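Local atomic coordinates of tautomerase (Bordetella trematum, PDB entry 6VVR), a protein that belongs to the tautomerase superfamily, with two beta-alpha-beta units in each chain and three chains in the assembly. Residues A18-I31 and A78-L91. Sequence-based numbering, arbitrary orientation.
Sequences ALLKALSDAVVQSI and ALILALNQAVSASL
L19 fits as a knob into the hole formed by A86, V87, S90 and L91, at one end of an antiparallel helix pair; the axes of segments 18-31 and 78-91 approach to 8.7 Å, with 152° between their directions. With CG anti to the backbone N (chi1 167°), it sends CD1 over the backbone of V87, 3.9 Å from V87 CA, while CD2 meets the methyl groups of L91. One turn on, A22 CB lies 3.4 Å from S90 OG. L23 works on the sheet side: its CD2 touches both L83 CD2 and V87 CG2, and its side chain crosses that of L83 at about a right angle. A26 faces A82 and A86, methyl to methyl. V27 returns to the sheet side, CG2 meeting L83 CD2 at 4.0 Å and the side chain lying alongside that of L79, pointing the same way. S30, the counterpart of S90 at the far end but with a different chi1, has its OG 3.4 Å from L79 CD1 and its CB against A82 CB. I31 closes the row, CG2 on L79 CB at 3.6 Å.

Beneath, L23 and V27 rest on strand 2-8, and L79, L83 and V87 on strands 61-68 and 98-105, with L83 also touching L3 of strand 2-8. The contact thus joins the helices of the two beta-alpha-beta units over one four-stranded sheet, the tautomerase fold. No hydrogen bond links the two segments. Each interfacial serine instead turns its hydroxyl back on its own helix, S30 OG to A26 O at 2.9 Å and S90 OG to A86 O at 2.7 Å; each carbonyl also takes the serine's N-H, from the opposite face of its plane. With both hydroxyl hydrogens spent this way, small residues let two helices pack closely on a sheet without polar cross-links.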
loop_
_atom_site.group_PDB
_atom_site.type_symbol
_atom_site.label_atom_id
_atom_site.label_comp_id
_atom_site.label_asym_id
_atom_site.label_seq_id
_atom_site.Cartn_x
_atom_site.Cartn_y
_atom_site.Cartn_z
ATOM N N ALA A 18 -20.265 9.095 -0.156
ATOM C CA ALA A 18 -19.968 10.435 -0.646
ATOM C C ALA A 18 -18.472 10.679 -0.705
ATOM O O ALA A 18 -17.993 11.367 -1.613
ATOM C CB ALA A 18 -20.645 11.484 0.237
ATOM N N LEU A 19 -17.722 10.110 0.241
ATOM C CA LEU A 19 -16.271 10.266 0.221
ATOM C C LEU A 19 -15.681 9.667 -1.051
ATOM O O LEU A 19 -14.873 10.303 -1.732
ATOM C CB LEU A 19 -15.661 9.613 1.465
ATOM C CG LEU A 19 -14.138 9.416 1.427
ATOM C CD1 LEU A 19 -13.418 10.770 1.456
ATOM C CD2 LEU A 19 -13.657 8.525 2.561
ATOM N N LEU A 20 -16.084 8.440 -1.391
ATOM C CA LEU A 20 -15.567 7.791 -2.595
ATOM C C LEU A 20 -15.849 8.622 -3.838
ATOM O O LEU A 20 -14.962 8.836 -4.671
ATOM C CB LEU A 20 -16.171 6.393 -2.740
ATOM C CG LEU A 20 -15.695 5.343 -1.743
ATOM C CD1 LEU A 20 -16.560 4.092 -1.848
ATOM C CD2 LEU A 20 -14.218 5.032 -1.983
ATOM N N LYS A 21 -17.093 9.093 -3.983
ATOM C CA LYS A 21 -17.431 9.944 -5.117
ATOM C C LYS A 21 -16.631 11.239 -5.095
ATOM O O LYS A 21 -16.159 11.700 -6.142
ATOM C CB LYS A 21 -18.927 10.246 -5.113
ATOM C CG LYS A 21 -19.797 9.024 -5.315
ATOM C CD LYS A 21 -21.257 9.433 -5.450
ATOM C CE LYS A 21 -22.152 8.235 -5.701
ATOM N NZ LYS A 21 -23.439 8.642 -6.353
ATOM N N ALA A 22 -16.484 11.855 -3.917
ATOM C CA ALA A 22 -15.746 13.113 -3.844
ATOM C C ALA A 22 -14.276 12.914 -4.186
ATOM O O ALA A 22 -13.656 13.783 -4.803
ATOM C CB ALA A 22 -15.886 13.748 -2.461
ATOM N N LEU A 23 -13.695 11.783 -3.779
ATOM C CA LEU A 23 -12.303 11.524 -4.129
ATOM C C LEU A 23 -12.156 11.322 -5.627
ATOM O O LEU A 23 -11.236 11.867 -6.250
ATOM C CB LEU A 23 -11.797 10.300 -3.374
ATOM C CG LEU A 23 -11.653 10.471 -1.861
ATOM C CD1 LEU A 23 -11.222 9.148 -1.287
ATOM C CD2 LEU A 23 -10.636 11.550 -1.524
ATOM N N SER A 24 -13.073 10.560 -6.229
ATOM C CA SER A 24 -12.993 10.318 -7.665
ATOM C C SER A 24 -13.107 11.629 -8.435
ATOM O O SER A 24 -12.271 11.937 -9.293
ATOM C CB SER A 24 -14.080 9.329 -8.087
ATOM O OG SER A 24 -14.141 9.212 -9.504
ATOM N N ASP A 25 -14.115 12.442 -8.109
ATOM C CA ASP A 25 -14.243 13.750 -8.752
ATOM C C ASP A 25 -13.027 14.634 -8.497
ATOM O O ASP A 25 -12.618 15.404 -9.370
ATOM C CB ASP A 25 -15.503 14.467 -8.272
ATOM C CG ASP A 25 -15.919 15.580 -9.202
ATOM O OD1 ASP A 25 -15.974 15.359 -10.440
ATOM O OD2 ASP A 25 -16.151 16.704 -8.709
ATOM N N ALA A 26 -12.429 14.538 -7.309
ATOM C CA ALA A 26 -11.255 15.360 -7.027
ATOM C C ALA A 26 -10.100 14.980 -7.936
ATOM O O ALA A 26 -9.324 15.844 -8.358
ATOM C CB ALA A 26 -10.849 15.231 -5.556
ATOM N N VAL A 27 -9.976 13.690 -8.266
ATOM C CA VAL A 27 -8.924 13.268 -9.188
ATOM C C VAL A 27 -9.183 13.835 -10.575
ATOM O O VAL A 27 -8.289 14.393 -11.219
ATOM C CB VAL A 27 -8.815 11.734 -9.234
ATOM C CG1 VAL A 27 -7.761 11.330 -10.258
ATOM C CG2 VAL A 27 -8.477 11.175 -7.860
ATOM N N VAL A 28 -10.414 13.680 -11.058
ATOM C CA VAL A 28 -10.769 14.172 -12.385
ATOM C C VAL A 28 -10.550 15.678 -12.475
ATOM O O VAL A 28 -9.939 16.174 -13.424
ATOM C CB VAL A 28 -12.224 13.780 -12.710
ATOM C CG1 VAL A 28 -12.687 14.433 -14.017
ATOM C CG2 VAL A 28 -12.356 12.257 -12.773
ATOM N N GLN A 29 -11.024 16.430 -11.478
ATOM C CA GLN A 29 -10.976 17.886 -11.591
ATOM C C GLN A 29 -9.551 18.410 -11.476
ATOM O O GLN A 29 -9.162 19.334 -12.202
ATOM C CB GLN A 29 -11.875 18.532 -10.533
ATOM C CG GLN A 29 -13.378 18.407 -10.813
ATOM C CD GLN A 29 -13.746 18.711 -12.265
ATOM O OE1 GLN A 29 -14.206 17.833 -12.995
ATOM N NE2 GLN A 29 -13.547 19.958 -12.684
ATOM N N SER A 30 -8.747 17.820 -10.588
ATOM C CA SER A 30 -7.457 18.422 -10.280
ATOM C C SER A 30 -6.406 18.130 -11.344
ATOM O O SER A 30 -5.597 19.012 -11.654
ATOM C CB SER A 30 -6.969 17.959 -8.904
ATOM O OG SER A 30 -6.618 16.591 -8.919
ATOM N N ILE A 31 -6.383 16.929 -11.922
ATOM C CA ILE A 31 -5.353 16.583 -12.896
ATOM C C ILE A 31 -5.914 16.184 -14.256
ATOM O O ILE A 31 -5.139 15.854 -15.158
ATOM C CB ILE A 31 -4.417 15.480 -12.361
ATOM C CG1 ILE A 31 -5.127 14.126 -12.341
ATOM C CG2 ILE A 31 -3.902 15.851 -10.968
ATOM C CD1 ILE A 31 -4.202 12.957 -12.038
ATOM N N ALA A 78 -1.819 20.239 -6.950
ATOM C CA ALA A 78 -3.268 20.381 -7.050
ATOM C C ALA A 78 -3.979 19.112 -6.603
ATOM O O ALA A 78 -5.031 19.174 -5.955
ATOM C CB ALA A 78 -3.658 20.726 -8.486
ATOM N N LEU A 79 -3.415 17.949 -6.944
ATOM C CA LEU A 79 -4.055 16.679 -6.606
ATOM C C LEU A 79 -4.030 16.428 -5.099
ATOM O O LEU A 79 -5.045 16.038 -4.517
ATOM C CB LEU A 79 -3.377 15.533 -7.372
ATOM C CG LEU A 79 -3.825 14.090 -7.119
ATOM C CD1 LEU A 79 -5.289 13.861 -7.489
ATOM C CD2 LEU A 79 -2.922 13.130 -7.897
ATOM N N ILE A 80 -2.875 16.637 -4.455
ATOM C CA ILE A 80 -2.775 16.467 -3.003
ATOM C C ILE A 80 -3.748 17.394 -2.298
ATOM O O ILE A 80 -4.457 16.995 -1.365
ATOM C CB ILE A 80 -1.329 16.725 -2.527
ATOM C CG1 ILE A 80 -0.391 15.626 -3.033
ATOM C CG2 ILE A 80 -1.277 16.851 -1.005
ATOM C CD1 ILE A 80 1.078 15.948 -2.846
ATOM N N LEU A 81 -3.797 18.648 -2.741
ATOM C CA LEU A 81 -4.678 19.627 -2.117
ATOM C C LEU A 81 -6.139 19.239 -2.296
ATOM O O LEU A 81 -6.915 19.283 -1.335
ATOM C CB LEU A 81 -4.412 21.012 -2.708
ATOM C CG LEU A 81 -5.107 22.239 -2.112
ATOM C CD1 LEU A 81 -4.743 22.415 -0.645
ATOM C CD2 LEU A 81 -4.711 23.484 -2.902
ATOM N N ALA A 82 -6.522 18.848 -3.515
ATOM C CA ALA A 82 -7.918 18.521 -3.789
ATOM C C ALA A 82 -8.349 17.260 -3.051
ATOM O O ALA A 82 -9.487 17.170 -2.575
ATOM C CB ALA A 82 -8.139 18.362 -5.296
ATOM N N LEU A 83 -7.464 16.264 -2.962
ATOM C CA LEU A 83 -7.803 15.060 -2.212
ATOM C C LEU A 83 -7.909 15.349 -0.718
ATOM O O LEU A 83 -8.847 14.888 -0.058
ATOM C CB LEU A 83 -6.770 13.965 -2.481
ATOM C CG LEU A 83 -6.812 13.389 -3.901
ATOM C CD1 LEU A 83 -5.622 12.479 -4.134
ATOM C CD2 LEU A 83 -8.125 12.643 -4.144
ATOM N N ASN A 84 -6.962 16.118 -0.165
ATOM C CA ASN A 84 -7.049 16.482 1.247
ATOM C C ASN A 84 -8.379 17.167 1.550
ATOM O O ASN A 84 -9.075 16.803 2.505
ATOM C CB ASN A 84 -5.866 17.376 1.643
ATOM C CG ASN A 84 -5.472 17.227 3.129
ATOM O OD1 ASN A 84 -6.037 17.893 4.000
ATOM N ND2 ASN A 84 -4.496 16.363 3.409
ATOM N N GLN A 85 -8.758 18.147 0.731
ATOM C CA GLN A 85 -10.014 18.861 0.960
ATOM C C GLN A 85 -11.232 17.960 0.760
ATOM O O GLN A 85 -12.227 18.103 1.483
ATOM C CB GLN A 85 -10.084 20.099 0.055
ATOM C CG GLN A 85 -9.016 21.167 0.393
ATOM C CD GLN A 85 -8.832 22.214 -0.706
ATOM O OE1 GLN A 85 -9.316 22.050 -1.821
ATOM N NE2 GLN A 85 -8.099 23.288 -0.392
ATOM N N ALA A 86 -11.172 17.021 -0.189
ATOM C CA ALA A 86 -12.276 16.083 -0.374
ATOM C C ALA A 86 -12.501 15.231 0.871
ATOM O O ALA A 86 -13.646 14.995 1.278
ATOM C CB ALA A 86 -12.013 15.199 -1.597
ATOM N N VAL A 87 -11.418 14.758 1.494
ATOM C CA VAL A 87 -11.559 13.983 2.725
ATOM C C VAL A 87 -12.126 14.855 3.838
ATOM O O VAL A 87 -13.115 14.497 4.487
ATOM C CB VAL A 87 -10.211 13.367 3.143
ATOM C CG1 VAL A 87 -10.356 12.673 4.495
ATOM C CG2 VAL A 87 -9.706 12.399 2.091
ATOM N N SER A 88 -11.493 16.010 4.086
ATOM C CA SER A 88 -11.942 16.889 5.164
ATOM C C SER A 88 -13.415 17.240 5.020
ATOM O O SER A 88 -14.165 17.206 6.004
ATOM C CB SER A 88 -11.096 18.160 5.194
ATOM O OG SER A 88 -9.731 17.845 5.086
ATOM N N ALA A 89 -13.849 17.590 3.808
ATOM C CA ALA A 89 -15.243 17.981 3.618
ATOM C C ALA A 89 -16.184 16.795 3.798
ATOM O O ALA A 89 -17.183 16.889 4.524
ATOM C CB ALA A 89 -15.431 18.612 2.243
ATOM N N SER A 90 -15.877 15.664 3.151
ATOM C CA SER A 90 -16.804 14.533 3.161
ATOM C C SER A 90 -16.979 13.943 4.552
ATOM O O SER A 90 -18.061 13.469 4.904
ATOM C CB SER A 90 -16.328 13.446 2.196
ATOM O OG SER A 90 -16.122 13.963 0.904
ATOM N N LEU A 91 -15.930 13.933 5.350
ATOM C CA LEU A 91 -15.955 13.276 6.651
ATOM C C LEU A 91 -16.058 14.252 7.815
ATOM O O LEU A 91 -16.067 13.815 8.972
ATOM C CB LEU A 91 -14.698 12.403 6.834
ATOM C CG LEU A 91 -14.460 11.344 5.754
ATOM C CD1 LEU A 91 -13.375 10.359 6.184
ATOM C CD2 LEU A 91 -15.744 10.613 5.417
#